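Local coordinates for CRISPR-associated endonuclease Cas9 (Campylobacter jejuni subsp. jejuni serotype O:2, PDB 5X2H), which is an RNA-guided endonuclease of bacterial adaptive immunity, cutting invading DNA matched by its crRNA with a RuvC-like domain and an HNH domain, at residues A[651-656]-A[665-670]; A[695-700]-A[761-766]; A[713-718]-A[724-729]. All coordinates share one frame; numbering follows the deposited sequence.

In the fold
From the N terminus, the chain reaches these contacts late. Contact 1 closes a loop occupied by helix 655-665, joining the end of helix 650-653 to the residues that lead into strand 668-671 in the wedge region. Contact 2 opens with strand 695-700 and closes only at the end of strand 756-764, bringing two sheets together. Within that long excursion lies contact 3, 713-718 against 724-729, with a short antiparallel pairing of 713-714 and 727-728. Contact 3 is the hub: Trp726 packs on Leu665 and Lys667 of contact 1, and Val715 N lies 3.0 Å from Ala697 O of contact 2, a probable hydrogen bond. Contacts 1 and 2 do not touch, but both reach DA5 of chain D.

Contact 1: A[651-656]-A[665-670]; sequences QSYGGK and LGKIRK. With nucleotides of chain D.
Tyr653 and Lys667 make no hydrogen bond to each other, yet both hold the phosphate of DA5 of chain D, each by its own oxygen. Tyr653 OH gives a short bond of 2.5 Å to OP1 of DA5 of chain D, which lies in the plane of the phenol ring, at its edge. Lys667 NZ donates to OP2 of DA5 of chain D over 3.1 Å. The lysine arrives there because its chain is bent at both outer torsions (chi3 59°, chi4 64°), bringing the ammonium round to the phosphate; on the way Lys667 CE comes within 4.0 Å of Tyr653 CE1. Another edge of the ring is met by Ile668, whose CD1 is 4.1 Å from Tyr653 CE2. Ala662 of helix 655-665 also touches both Tyr653 and Ile668, and Phe649 meets the tyrosine ring at a shallow angle.

The neighbouring phosphate is served too: Ser652 OG donates to OP2 of DC6 of chain D at 3.1 Å. Gly654, with positive phi, follows Tyr653 and ends the helix. In this wedge-region site every bond to the DNA ends on a phosphate oxygen, which is consistent with holding the backbone of the PAM-containing strand; the contact probably fixes the path of that strand while leaving its bases to be read by other residues.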
loop_
_atom_site.group_PDB
_atom_site.type_symbol
_atom_site.label_atom_id
_atom_site.label_comp_id
_atom_site.label_asym_id
_atom_site.label_seq_id
_atom_site.Cartn_x
_atom_site.Cartn_y
_atom_site.Cartn_z
ATOM N N GLN A 651 20.403 -10.073 -32.079
ATOM C CA GLN A 651 21.773 -9.583 -32.212
ATOM C C GLN A 651 22.613 -9.933 -30.990
ATOM O O GLN A 651 23.772 -10.343 -31.123
ATOM C CB GLN A 651 21.776 -8.073 -32.449
ATOM C CG GLN A 651 23.166 -7.453 -32.380
ATOM C CD GLN A 651 23.283 -6.174 -33.182
ATOM O OE1 GLN A 651 22.750 -5.132 -32.798
ATOM N NE2 GLN A 651 23.990 -6.244 -34.305
ATOM N N SER A 652 22.051 -9.787 -29.792
ATOM C CA SER A 652 22.839 -9.997 -28.582
ATOM C C SER A 652 23.049 -11.475 -28.279
ATOM O O SER A 652 24.128 -11.868 -27.821
ATOM C CB SER A 652 22.170 -9.300 -27.398
ATOM O OG SER A 652 22.871 -9.555 -26.197
ATOM N N TYR A 653 22.043 -12.311 -28.528
ATOM C CA TYR A 653 22.096 -13.707 -28.114
ATOM C C TYR A 653 22.512 -14.663 -29.226
ATOM O O TYR A 653 22.981 -15.769 -28.922
ATOM C CB TYR A 653 20.735 -14.149 -27.551
ATOM C CG TYR A 653 20.392 -13.550 -26.200
ATOM C CD1 TYR A 653 21.344 -12.851 -25.465
ATOM C CD2 TYR A 653 19.118 -13.692 -25.657
ATOM C CE1 TYR A 653 21.035 -12.310 -24.234
ATOM C CE2 TYR A 653 18.802 -13.152 -24.426
ATOM C CZ TYR A 653 19.766 -12.463 -23.719
ATOM O OH TYR A 653 19.459 -11.923 -22.490
ATOM N N GLY A 654 22.355 -14.275 -30.491
ATOM C CA GLY A 654 22.701 -15.149 -31.595
ATOM C C GLY A 654 21.500 -15.733 -32.314
ATOM O O GLY A 654 21.404 -16.952 -32.489
ATOM N N GLY A 655 20.572 -14.872 -32.730
ATOM C CA GLY A 655 19.415 -15.302 -33.489
ATOM C C GLY A 655 18.454 -16.175 -32.694
ATOM O O GLY A 655 18.388 -16.135 -31.460
ATOM N N LYS A 656 17.694 -16.980 -33.444
ATOM C CA LYS A 656 16.706 -17.867 -32.834
ATOM C C LYS A 656 17.370 -18.885 -31.917
ATOM O O LYS A 656 16.832 -19.219 -30.854
ATOM C CB LYS A 656 15.899 -18.592 -33.914
ATOM C CG LYS A 656 14.826 -17.762 -34.598
ATOM C CD LYS A 656 14.111 -18.595 -35.664
ATOM C CE LYS A 656 13.301 -17.734 -36.629
ATOM N NZ LYS A 656 12.076 -17.163 -36.005
ATOM N N LEU A 665 18.179 -21.273 -20.086
ATOM C CA LEU A 665 19.046 -20.921 -18.971
ATOM C C LEU A 665 18.399 -19.963 -17.981
ATOM O O LEU A 665 18.942 -19.768 -16.888
ATOM C CB LEU A 665 20.348 -20.302 -19.492
ATOM C CG LEU A 665 21.291 -21.249 -20.233
ATOM C CD1 LEU A 665 22.381 -20.469 -20.947
ATOM C CD2 LEU A 665 21.898 -22.250 -19.268
ATOM N N GLY A 666 17.265 -19.363 -18.329
ATOM C CA GLY A 666 16.619 -18.409 -17.456
ATOM C C GLY A 666 17.076 -16.978 -17.617
ATOM O O GLY A 666 16.706 -16.134 -16.793
ATOM N N LYS A 667 17.881 -16.678 -18.641
ATOM C CA LYS A 667 18.289 -15.298 -18.886
ATOM C C LYS A 667 17.111 -14.446 -19.334
ATOM O O LYS A 667 17.126 -13.222 -19.158
ATOM C CB LYS A 667 19.407 -15.258 -19.930
ATOM C CG LYS A 667 20.683 -15.967 -19.498
ATOM C CD LYS A 667 21.673 -16.079 -20.646
ATOM C CE LYS A 667 22.050 -14.711 -21.190
ATOM N NZ LYS A 667 22.761 -13.889 -20.178
ATOM N N ILE A 668 16.096 -15.075 -19.927
ATOM C CA ILE A 668 14.820 -14.446 -20.229
ATOM C C ILE A 668 13.733 -15.478 -19.975
ATOM O O ILE A 668 13.988 -16.684 -19.918
ATOM C CB ILE A 668 14.726 -13.925 -21.683
ATOM C CG1 ILE A 668 15.166 -15.013 -22.667
ATOM C CG2 ILE A 668 15.535 -12.649 -21.852
ATOM C CD1 ILE A 668 14.989 -14.634 -24.129
ATOM N N ARG A 669 12.505 -14.991 -19.821
ATOM C CA ARG A 669 11.360 -15.845 -19.564
ATOM C C ARG A 669 10.333 -15.680 -20.675
ATOM O O ARG A 669 10.299 -14.665 -21.378
ATOM C CB ARG A 669 10.715 -15.526 -18.211
ATOM C CG ARG A 669 11.705 -15.294 -17.085
ATOM C CD ARG A 669 12.378 -16.576 -16.635
ATOM N NE ARG A 669 13.391 -16.307 -15.618
ATOM C CZ ARG A 669 13.903 -17.226 -14.804
ATOM N NH1 ARG A 669 13.492 -18.484 -14.877
ATOM N NH2 ARG A 669 14.821 -16.882 -13.909
ATOM N N LYS A 670 9.491 -16.696 -20.819
ATOM C CA LYS A 670 8.368 -16.677 -21.751
ATOM C C LYS A 670 7.109 -16.968 -20.940
ATOM O O LYS A 670 6.859 -18.120 -20.570
ATOM C CB LYS A 670 8.567 -17.691 -22.873
ATOM C CG LYS A 670 8.150 -17.189 -24.246
ATOM C CD LYS A 670 7.059 -18.050 -24.856
ATOM C CE LYS A 670 7.524 -18.726 -26.132
ATOM N NZ LYS A 670 8.564 -19.755 -25.869
ATOM P P DA D 5 22.316 -9.900 -21.172
ATOM O OP1 DA D 5 20.884 -10.286 -21.152
ATOM O OP2 DA D 5 23.360 -10.940 -21.066
ATOM O "O5'" DA D 5 22.578 -9.053 -22.496
ATOM C "C5'" DA D 5 21.679 -8.005 -22.837
ATOM C "C4'" DA D 5 22.428 -6.731 -23.170
ATOM O "O4'" DA D 5 22.971 -6.154 -21.961
ATOM C "C3'" DA D 5 23.603 -6.906 -24.136
ATOM O "O3'" DA D 5 23.430 -6.053 -25.245
ATOM C "C2'" DA D 5 24.839 -6.522 -23.308
ATOM C "C1'" DA D 5 24.244 -5.621 -22.237
ATOM N N9 DA D 5 25.004 -5.606 -20.989
ATOM C C8 DA D 5 25.259 -6.670 -20.170
ATOM N N7 DA D 5 25.956 -6.362 -19.103
ATOM C C5 DA D 5 26.167 -5.001 -19.226
ATOM C C6 DA D 5 26.844 -4.073 -18.412
ATOM N N6 DA D 5 27.454 -4.407 -17.270
ATOM N N1 DA D 5 26.874 -2.787 -18.822
ATOM C C2 DA D 5 26.270 -2.462 -19.970
ATOM N N3 DA D 5 25.596 -3.245 -20.815
ATOM C C4 DA D 5 25.587 -4.516 -20.381
ATOM P P DC D 6 24.445 -6.119 -26.486
ATOM O OP1 DC D 6 23.666 -5.736 -27.684
ATOM O OP2 DC D 6 25.149 -7.422 -26.450
ATOM O "O5'" DC D 6 25.499 -4.961 -26.168
ATOM C "C5'" DC D 6 25.043 -3.622 -26.022
ATOM C "C4'" DC D 6 26.157 -2.713 -25.540
ATOM O "O4'" DC D 6 26.530 -3.074 -24.187
ATOM C "C3'" DC D 6 27.447 -2.764 -26.371
ATOM O "O3'" DC D 6 27.830 -1.449 -26.748
ATOM C "C2'" DC D 6 28.468 -3.395 -25.421
ATOM C "C1'" DC D 6 27.925 -2.979 -24.067
ATOM N N1 DC D 6 28.366 -3.859 -22.954
ATOM C C2 DC D 6 28.992 -3.297 -21.835
ATOM O O2 DC D 6 29.160 -2.072 -21.789
ATOM N N3 DC D 6 29.390 -4.114 -20.829
ATOM C C4 DC D 6 29.188 -5.430 -20.917
ATOM N N4 DC D 6 29.598 -6.193 -19.899
ATOM C C5 DC D 6 28.559 -6.022 -22.052
ATOM C C6 DC D 6 28.166 -5.206 -23.037
#

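Contact 2: A[695-700]-A[761-766]; sequences FYAVPI and NAFTSS. With nucleotides of chain D.
Phe763 packs against Ala697 and Pro699 with its CG anti to the backbone N (chi1 164°), which carries the ring across to the strand at 695-700. CB serves as the stalk; the contact begins further out, on the ring. On one flank Phe763 CD1 lies 4.1 Å from Ala697 CB, and beyond it CE1 closes to 3.6 Å from the same methyl. CZ, the tip, is likewise 3.6 Å from Ala697 CB, so the alanine sits over the face of the ring, displaced toward its rim, in a CH-pi contact 27° off the normal. On the other flank, CD2 and CE2 turn their edge to Pro699: Phe763 CE2 comes to 3.9 Å from Pro699 CB, which lies near the ring plane. The face away from Ala697 looks toward the backbone N of Ser765, and Met681 adds another apolar neighbour.

The phenylalanine thereby bridges two antiparallel sheets. Strand 695-700 is an outermost strand of a three-stranded sheet, while strand 756-764 belongs to the six-stranded sheet of the PAM-interacting C-terminal region and carries a classic beta bulge, where Asn761 and Ala762 both face Ile771.

Past the strand end the chain turns to the DNA. Ser766 OG donates to N7 of DA5 of chain D at 2.6 Å, a bond to the Hoogsteen edge of the base that is consistent with PAM reading. Thr764 CG2 packs 3.7 Å from N7 of DA4 of chain D, and Ser765 lies beside the phosphate of that nucleotide.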
loop_
_atom_site.group_PDB
_atom_site.type_symbol
_atom_site.label_atom_id
_atom_site.label_comp_id
_atom_site.label_asym_id
_atom_site.label_seq_id
_atom_site.Cartn_x
_atom_site.Cartn_y
_atom_site.Cartn_z
ATOM N N PHE A 695 35.758 -20.221 -7.983
ATOM C CA PHE A 695 34.391 -19.996 -7.536
ATOM C C PHE A 695 33.446 -19.848 -8.722
ATOM O O PHE A 695 33.839 -19.409 -9.807
ATOM C CB PHE A 695 34.307 -18.761 -6.636
ATOM C CG PHE A 695 35.033 -18.923 -5.331
ATOM C CD1 PHE A 695 34.415 -19.536 -4.253
ATOM C CD2 PHE A 695 36.345 -18.488 -5.192
ATOM C CE1 PHE A 695 35.084 -19.699 -3.052
ATOM C CE2 PHE A 695 37.020 -18.646 -3.995
ATOM C CZ PHE A 695 36.389 -19.253 -2.921
ATOM N N TYR A 696 32.191 -20.236 -8.498
ATOM C CA TYR A 696 31.159 -20.225 -9.523
ATOM C C TYR A 696 29.838 -19.813 -8.889
ATOM O O TYR A 696 29.576 -20.109 -7.719
ATOM C CB TYR A 696 31.043 -21.597 -10.203
ATOM C CG TYR A 696 32.316 -22.020 -10.906
ATOM C CD1 TYR A 696 33.292 -22.755 -10.241
ATOM C CD2 TYR A 696 32.553 -21.666 -12.227
ATOM C CE1 TYR A 696 34.466 -23.135 -10.879
ATOM C CE2 TYR A 696 33.724 -22.042 -12.875
ATOM C CZ TYR A 696 34.676 -22.776 -12.196
ATOM O OH TYR A 696 35.840 -23.151 -12.833
ATOM N N ALA A 697 29.008 -19.118 -9.669
ATOM C CA ALA A 697 27.797 -18.503 -9.145
ATOM C C ALA A 697 26.581 -18.920 -9.956
ATOM O O ALA A 697 26.611 -18.910 -11.191
ATOM C CB ALA A 697 27.905 -16.977 -9.138
ATOM N N VAL A 698 25.510 -19.268 -9.251
ATOM C CA VAL A 698 24.225 -19.614 -9.840
ATOM C C VAL A 698 23.244 -18.491 -9.492
ATOM O O VAL A 698 22.901 -18.319 -8.313
ATOM C CB VAL A 698 23.715 -20.971 -9.340
ATOM C CG1 VAL A 698 22.333 -21.267 -9.916
ATOM C CG2 VAL A 698 24.697 -22.073 -9.705
ATOM N N PRO A 699 22.786 -17.707 -10.464
ATOM C CA PRO A 699 21.839 -16.629 -10.153
ATOM C C PRO A 699 20.429 -17.173 -9.999
ATOM O O PRO A 699 19.995 -18.052 -10.748
ATOM C CB PRO A 699 21.955 -15.702 -11.370
ATOM C CG PRO A 699 22.311 -16.631 -12.496
ATOM C CD PRO A 699 23.098 -17.780 -11.901
ATOM N N ILE A 700 19.714 -16.644 -9.005
ATOM C CA ILE A 700 18.383 -17.118 -8.640
ATOM C C ILE A 700 17.437 -15.924 -8.611
ATOM O O ILE A 700 17.643 -14.983 -7.833
ATOM C CB ILE A 700 18.388 -17.846 -7.285
ATOM C CG1 ILE A 700 19.363 -19.028 -7.328
ATOM C CG2 ILE A 700 16.988 -18.315 -6.923
ATOM C CD1 ILE A 700 19.409 -19.835 -6.051
ATOM N N ASN A 761 26.321 -6.502 -2.874
ATOM C CA ASN A 761 25.213 -5.719 -3.416
ATOM C C ASN A 761 24.539 -6.369 -4.610
ATOM O O ASN A 761 23.313 -6.329 -4.715
ATOM C CB ASN A 761 25.688 -4.319 -3.821
ATOM C CG ASN A 761 26.015 -3.445 -2.630
ATOM O OD1 ASN A 761 25.561 -3.696 -1.514
ATOM N ND2 ASN A 761 26.803 -2.406 -2.864
ATOM N N ALA A 762 25.306 -6.966 -5.517
ATOM C CA ALA A 762 24.724 -7.555 -6.712
ATOM C C ALA A 762 25.725 -8.505 -7.346
ATOM O O ALA A 762 26.938 -8.387 -7.153
ATOM C CB ALA A 762 24.300 -6.484 -7.724
ATOM N N PHE A 763 25.187 -9.453 -8.102
ATOM C CA PHE A 763 25.962 -10.336 -8.958
ATOM C C PHE A 763 25.580 -10.024 -10.398
ATOM O O PHE A 763 24.399 -10.078 -10.752
ATOM C CB PHE A 763 25.695 -11.803 -8.617
ATOM C CG PHE A 763 26.154 -12.766 -9.676
ATOM C CD1 PHE A 763 27.504 -12.979 -9.897
ATOM C CD2 PHE A 763 25.233 -13.465 -10.444
ATOM C CE1 PHE A 763 27.933 -13.863 -10.872
ATOM C CE2 PHE A 763 25.654 -14.352 -11.419
ATOM C CZ PHE A 763 27.009 -14.552 -11.631
ATOM N N THR A 764 26.570 -9.668 -11.214
ATOM C CA THR A 764 26.327 -9.287 -12.602
ATOM C C THR A 764 26.572 -10.507 -13.484
ATOM O O THR A 764 27.713 -10.961 -13.628
ATOM C CB THR A 764 27.218 -8.113 -13.000
ATOM O OG1 THR A 764 27.020 -7.036 -12.076
ATOM C CG2 THR A 764 26.870 -7.628 -14.402
ATOM N N SER A 765 25.497 -11.040 -14.069
ATOM C CA SER A 765 25.595 -12.312 -14.778
ATOM C C SER A 765 26.369 -12.183 -16.081
ATOM O O SER A 765 27.028 -13.139 -16.502
ATOM C CB SER A 765 24.199 -12.875 -15.050
ATOM O OG SER A 765 23.468 -12.018 -15.907
ATOM N N SER A 766 26.310 -11.023 -16.735
ATOM C CA SER A 766 27.031 -10.872 -17.994
ATOM C C SER A 766 28.542 -10.912 -17.787
ATOM O O SER A 766 29.266 -11.441 -18.640
ATOM C CB SER A 766 26.616 -9.577 -18.689
ATOM O OG SER A 766 26.851 -8.449 -17.867
ATOM P P DA D 4 19.464 -10.431 -15.595
ATOM O OP1 DA D 4 18.496 -11.291 -16.316
ATOM O OP2 DA D 4 20.432 -11.003 -14.628
ATOM O "O5'" DA D 4 20.338 -9.632 -16.660
ATOM C "C5'" DA D 4 19.712 -8.867 -17.669
ATOM C "C4'" DA D 4 20.764 -8.190 -18.518
ATOM O "O4'" DA D 4 21.196 -6.956 -17.872
ATOM C "C3'" DA D 4 22.045 -9.020 -18.715
ATOM O "O3'" DA D 4 22.547 -8.816 -20.013
ATOM C "C2'" DA D 4 22.979 -8.403 -17.687
ATOM C "C1'" DA D 4 22.598 -6.952 -17.869
ATOM N N9 DA D 4 23.120 -6.052 -16.847
ATOM C C8 DA D 4 23.479 -6.363 -15.565
ATOM N N7 DA D 4 23.959 -5.343 -14.891
ATOM C C5 DA D 4 23.929 -4.299 -15.806
ATOM C C6 DA D 4 24.313 -2.945 -15.720
ATOM N N6 DA D 4 24.818 -2.391 -14.614
ATOM N N1 DA D 4 24.145 -2.176 -16.818
ATOM C C2 DA D 4 23.642 -2.732 -17.923
ATOM N N3 DA D 4 23.254 -3.989 -18.124
ATOM C C4 DA D 4 23.422 -4.724 -17.014
ATOM P P DA D 5 22.316 -9.900 -21.172
ATOM O OP1 DA D 5 20.884 -10.286 -21.152
ATOM O OP2 DA D 5 23.360 -10.940 -21.066
ATOM O "O5'" DA D 5 22.578 -9.053 -22.496
ATOM C "C5'" DA D 5 21.679 -8.005 -22.837
ATOM C "C4'" DA D 5 22.428 -6.731 -23.170
ATOM O "O4'" DA D 5 22.971 -6.154 -21.961
ATOM C "C3'" DA D 5 23.603 -6.906 -24.136
ATOM O "O3'" DA D 5 23.430 -6.053 -25.245
ATOM C "C2'" DA D 5 24.839 -6.522 -23.308
ATOM C "C1'" DA D 5 24.244 -5.621 -22.237
ATOM N N9 DA D 5 25.004 -5.606 -20.989
ATOM C C8 DA D 5 25.259 -6.670 -20.170
ATOM N N7 DA D 5 25.956 -6.362 -19.103
ATOM C C5 DA D 5 26.167 -5.001 -19.226
ATOM C C6 DA D 5 26.844 -4.073 -18.412
ATOM N N6 DA D 5 27.454 -4.407 -17.270
ATOM N N1 DA D 5 26.874 -2.787 -18.822
ATOM C C2 DA D 5 26.270 -2.462 -19.970
ATOM N N3 DA D 5 25.596 -3.245 -20.815
ATOM C C4 DA D 5 25.587 -4.516 -20.381
#

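Contact 3: A[713-718]-A[724-729]; sequences KAVARS and KDWILM. With nucleotides of chain C.
Val715 lays its CG2 methyl over the face of the Trp726 indole, 3.6 Å from the centroid of the six-membered ring and 16° off its normal. The two side chains point the same way, and Pro699 packs against both. On the face that carries Ala714 and Ile727, Ala714 CB meets Met729 CE at 3.7 Å; Ala716 CB touches Ile727 CD1.

Around this apolar centre the backbone closes a short antiparallel pairing, two residues a strand (713-714 with 727-728), with loop residues carrying the rest. Ala714 and Ile727 form its hydrogen-bonded pair, Ala714 N to Ile727 O at 2.7 Å and Ile727 N to Ala714 O at 2.9 Å; Lys713 and Leu728 are the non-hydrogen-bonded pair.

At the far end Lys724 N donates to Ser718 OG over 2.6 Å, almost straight at 177°. Asp725 forms a salt bridge with Lys661. Arg717 leaves the backbone away from 724-729, and its chain, extended from CG to NE, carries the guanidinium to the DNA, where DC1 of chain C N4 lies over one face, 3.2 Å from Arg717 CZ. Beyond the pairing a serine hydroxyl thus does a carbonyl's work, accepting a backbone N-H, next in sequence to the arginine that meets the DNA.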
loop_
_atom_site.group_PDB
_atom_site.type_symbol
_atom_site.label_atom_id
_atom_site.label_comp_id
_atom_site.label_asym_id
_atom_site.label_seq_id
_atom_site.Cartn_x
_atom_site.Cartn_y
_atom_site.Cartn_z
ATOM N N LYS A 713 22.955 -24.418 -12.638
ATOM C CA LYS A 713 23.999 -24.158 -13.618
ATOM C C LYS A 713 24.643 -22.814 -13.322
ATOM O O LYS A 713 23.945 -21.804 -13.185
ATOM C CB LYS A 713 23.442 -24.189 -15.042
ATOM C CG LYS A 713 23.046 -25.580 -15.509
ATOM C CD LYS A 713 22.682 -25.588 -16.982
ATOM C CE LYS A 713 22.427 -27.002 -17.483
ATOM N NZ LYS A 713 22.156 -27.027 -18.949
ATOM N N ALA A 714 25.969 -22.810 -13.220
ATOM C CA ALA A 714 26.713 -21.590 -12.948
ATOM C C ALA A 714 27.011 -20.842 -14.241
ATOM O O ALA A 714 27.219 -21.444 -15.299
ATOM C CB ALA A 714 28.019 -21.905 -12.216
ATOM N N VAL A 715 27.044 -19.514 -14.139
ATOM C CA VAL A 715 27.243 -18.672 -15.310
ATOM C C VAL A 715 28.660 -18.838 -15.843
ATOM O O VAL A 715 29.635 -18.885 -15.080
ATOM C CB VAL A 715 26.955 -17.200 -14.969
ATOM C CG1 VAL A 715 27.174 -16.315 -16.194
ATOM C CG2 VAL A 715 25.533 -17.047 -14.442
ATOM N N ALA A 716 28.775 -18.934 -17.165
ATOM C CA ALA A 716 30.052 -18.914 -17.859
ATOM C C ALA A 716 30.082 -17.709 -18.786
ATOM O O ALA A 716 29.066 -17.364 -19.398
ATOM C CB ALA A 716 30.277 -20.202 -18.656
ATOM N N ARG A 717 31.241 -17.062 -18.881
ATOM C CA ARG A 717 31.362 -15.902 -19.753
ATOM C C ARG A 717 31.188 -16.311 -21.209
ATOM O O ARG A 717 31.508 -17.434 -21.607
ATOM C CB ARG A 717 32.711 -15.219 -19.552
ATOM C CG ARG A 717 32.712 -14.190 -18.443
ATOM C CD ARG A 717 34.044 -13.487 -18.385
ATOM N NE ARG A 717 33.950 -12.164 -17.780
ATOM C CZ ARG A 717 33.546 -11.075 -18.428
ATOM N NH1 ARG A 717 33.184 -11.148 -19.702
ATOM N NH2 ARG A 717 33.508 -9.910 -17.801
ATOM N N SER A 718 30.672 -15.385 -22.011
ATOM C CA SER A 718 30.317 -15.667 -23.391
ATOM C C SER A 718 31.128 -14.810 -24.352
ATOM O O SER A 718 31.700 -13.782 -23.980
ATOM C CB SER A 718 28.822 -15.427 -23.641
ATOM O OG SER A 718 28.064 -16.574 -23.316
ATOM N N LYS A 724 27.394 -18.895 -24.333
ATOM C CA LYS A 724 28.147 -20.097 -24.010
ATOM C C LYS A 724 27.362 -20.961 -23.026
ATOM O O LYS A 724 26.577 -20.457 -22.219
ATOM C CB LYS A 724 29.507 -19.716 -23.421
ATOM C CG LYS A 724 30.525 -20.846 -23.346
ATOM C CD LYS A 724 31.840 -20.347 -22.756
ATOM C CE LYS A 724 32.878 -21.453 -22.663
ATOM N NZ LYS A 724 33.330 -21.901 -24.005
ATOM N N ASP A 725 27.565 -22.277 -23.113
ATOM C CA ASP A 725 26.938 -23.200 -22.173
ATOM C C ASP A 725 27.258 -22.806 -20.739
ATOM O O ASP A 725 28.399 -22.466 -20.412
ATOM C CB ASP A 725 27.422 -24.633 -22.417
ATOM C CG ASP A 725 26.851 -25.248 -23.677
ATOM O OD1 ASP A 725 26.018 -24.601 -24.339
ATOM O OD2 ASP A 725 27.240 -26.390 -24.007
ATOM N N TRP A 726 26.248 -22.851 -19.876
ATOM C CA TRP A 726 26.512 -22.688 -18.456
ATOM C C TRP A 726 27.003 -24.008 -17.869
ATOM O O TRP A 726 26.901 -25.069 -18.490
ATOM C CB TRP A 726 25.270 -22.182 -17.723
ATOM C CG TRP A 726 25.002 -20.725 -17.972
ATOM C CD1 TRP A 726 25.575 -19.938 -18.934
ATOM C CD2 TRP A 726 24.103 -19.878 -17.249
ATOM N NE1 TRP A 726 25.082 -18.657 -18.855
ATOM C CE2 TRP A 726 24.177 -18.595 -17.829
ATOM C CE3 TRP A 726 23.238 -20.080 -16.168
ATOM C CZ2 TRP A 726 23.422 -17.520 -17.363
ATOM C CZ3 TRP A 726 22.490 -19.013 -15.709
ATOM C CH2 TRP A 726 22.586 -17.750 -16.305
ATOM N N ILE A 727 27.554 -23.933 -16.662
ATOM C CA ILE A 727 28.305 -25.037 -16.075
ATOM C C ILE A 727 27.431 -25.754 -15.054
ATOM O O ILE A 727 27.007 -25.159 -14.057
ATOM C CB ILE A 727 29.610 -24.541 -15.437
ATOM C CG1 ILE A 727 30.447 -23.799 -16.483
ATOM C CG2 ILE A 727 30.386 -25.710 -14.850
ATOM C CD1 ILE A 727 31.532 -22.935 -15.892
ATOM N N LEU A 728 27.181 -27.038 -15.296
ATOM C CA LEU A 728 26.402 -27.847 -14.369
ATOM C C LEU A 728 27.167 -28.046 -13.069
ATOM O O LEU A 728 28.331 -28.461 -13.078
ATOM C CB LEU A 728 26.071 -29.199 -14.996
ATOM C CG LEU A 728 25.173 -30.103 -14.147
ATOM C CD1 LEU A 728 23.849 -29.413 -13.869
ATOM C CD2 LEU A 728 24.952 -31.440 -14.833
ATOM N N MET A 729 26.509 -27.759 -11.943
ATOM C CA MET A 729 27.124 -27.913 -10.625
ATOM C C MET A 729 26.918 -29.350 -10.157
ATOM O O MET A 729 26.000 -29.670 -9.400
ATOM C CB MET A 729 26.548 -26.903 -9.641
ATOM C CG MET A 729 26.824 -25.443 -9.995
ATOM S SD MET A 729 28.551 -24.943 -9.793
ATOM C CE MET A 729 29.242 -25.262 -11.417
ATOM O "O5'" DC C 1 40.304 -13.419 -12.648
ATOM C "C5'" DC C 1 39.860 -12.681 -13.774
ATOM C "C4'" DC C 1 40.249 -11.221 -13.648
ATOM O "O4'" DC C 1 40.170 -10.587 -14.951
ATOM C "C3'" DC C 1 39.360 -10.384 -12.739
ATOM O "O3'" DC C 1 40.117 -9.295 -12.214
ATOM C "C2'" DC C 1 38.285 -9.909 -13.710
ATOM C "C1'" DC C 1 39.110 -9.652 -14.970
ATOM N N1 DC C 1 38.352 -9.841 -16.236
ATOM C C2 DC C 1 38.057 -8.735 -17.038
ATOM O O2 DC C 1 38.425 -7.614 -16.673
ATOM N N3 DC C 1 37.373 -8.925 -18.196
ATOM C C4 DC C 1 36.992 -10.153 -18.554
ATOM N N4 DC C 1 36.320 -10.290 -19.702
ATOM C C5 DC C 1 37.287 -11.295 -17.750
ATOM C C6 DC C 1 37.962 -11.095 -16.611
ATOM P P DT C 2 39.425 -8.156 -11.315
ATOM O OP1 DT C 2 40.482 -7.566 -10.465
ATOM O OP2 DT C 2 38.205 -8.721 -10.693
ATOM O "O5'" DT C 2 38.970 -7.059 -12.380
ATOM C "C5'" DT C 2 38.312 -5.882 -11.950
ATOM C "C4'" DT C 2 38.644 -4.726 -12.868
ATOM O "O4'" DT C 2 38.349 -5.099 -14.239
ATOM C "C3'" DT C 2 37.851 -3.456 -12.617
ATOM O "O3'" DT C 2 38.621 -2.338 -13.009
ATOM C "C2'" DT C 2 36.641 -3.650 -13.523
ATOM C "C1'" DT C 2 37.285 -4.311 -14.735
ATOM N N1 DT C 2 36.366 -5.201 -15.499
ATOM C C2 DT C 2 35.805 -4.748 -16.674
ATOM O O2 DT C 2 36.008 -3.637 -17.129
ATOM N N3 DT C 2 34.986 -5.647 -17.299
ATOM C C4 DT C 2 34.680 -6.928 -16.878
ATOM O O4 DT C 2 33.935 -7.664 -17.513
ATOM C C5 DT C 2 35.304 -7.341 -15.642
ATOM C C7 DT C 2 35.046 -8.711 -15.085
ATOM C C6 DT C 2 36.109 -6.467 -15.022
#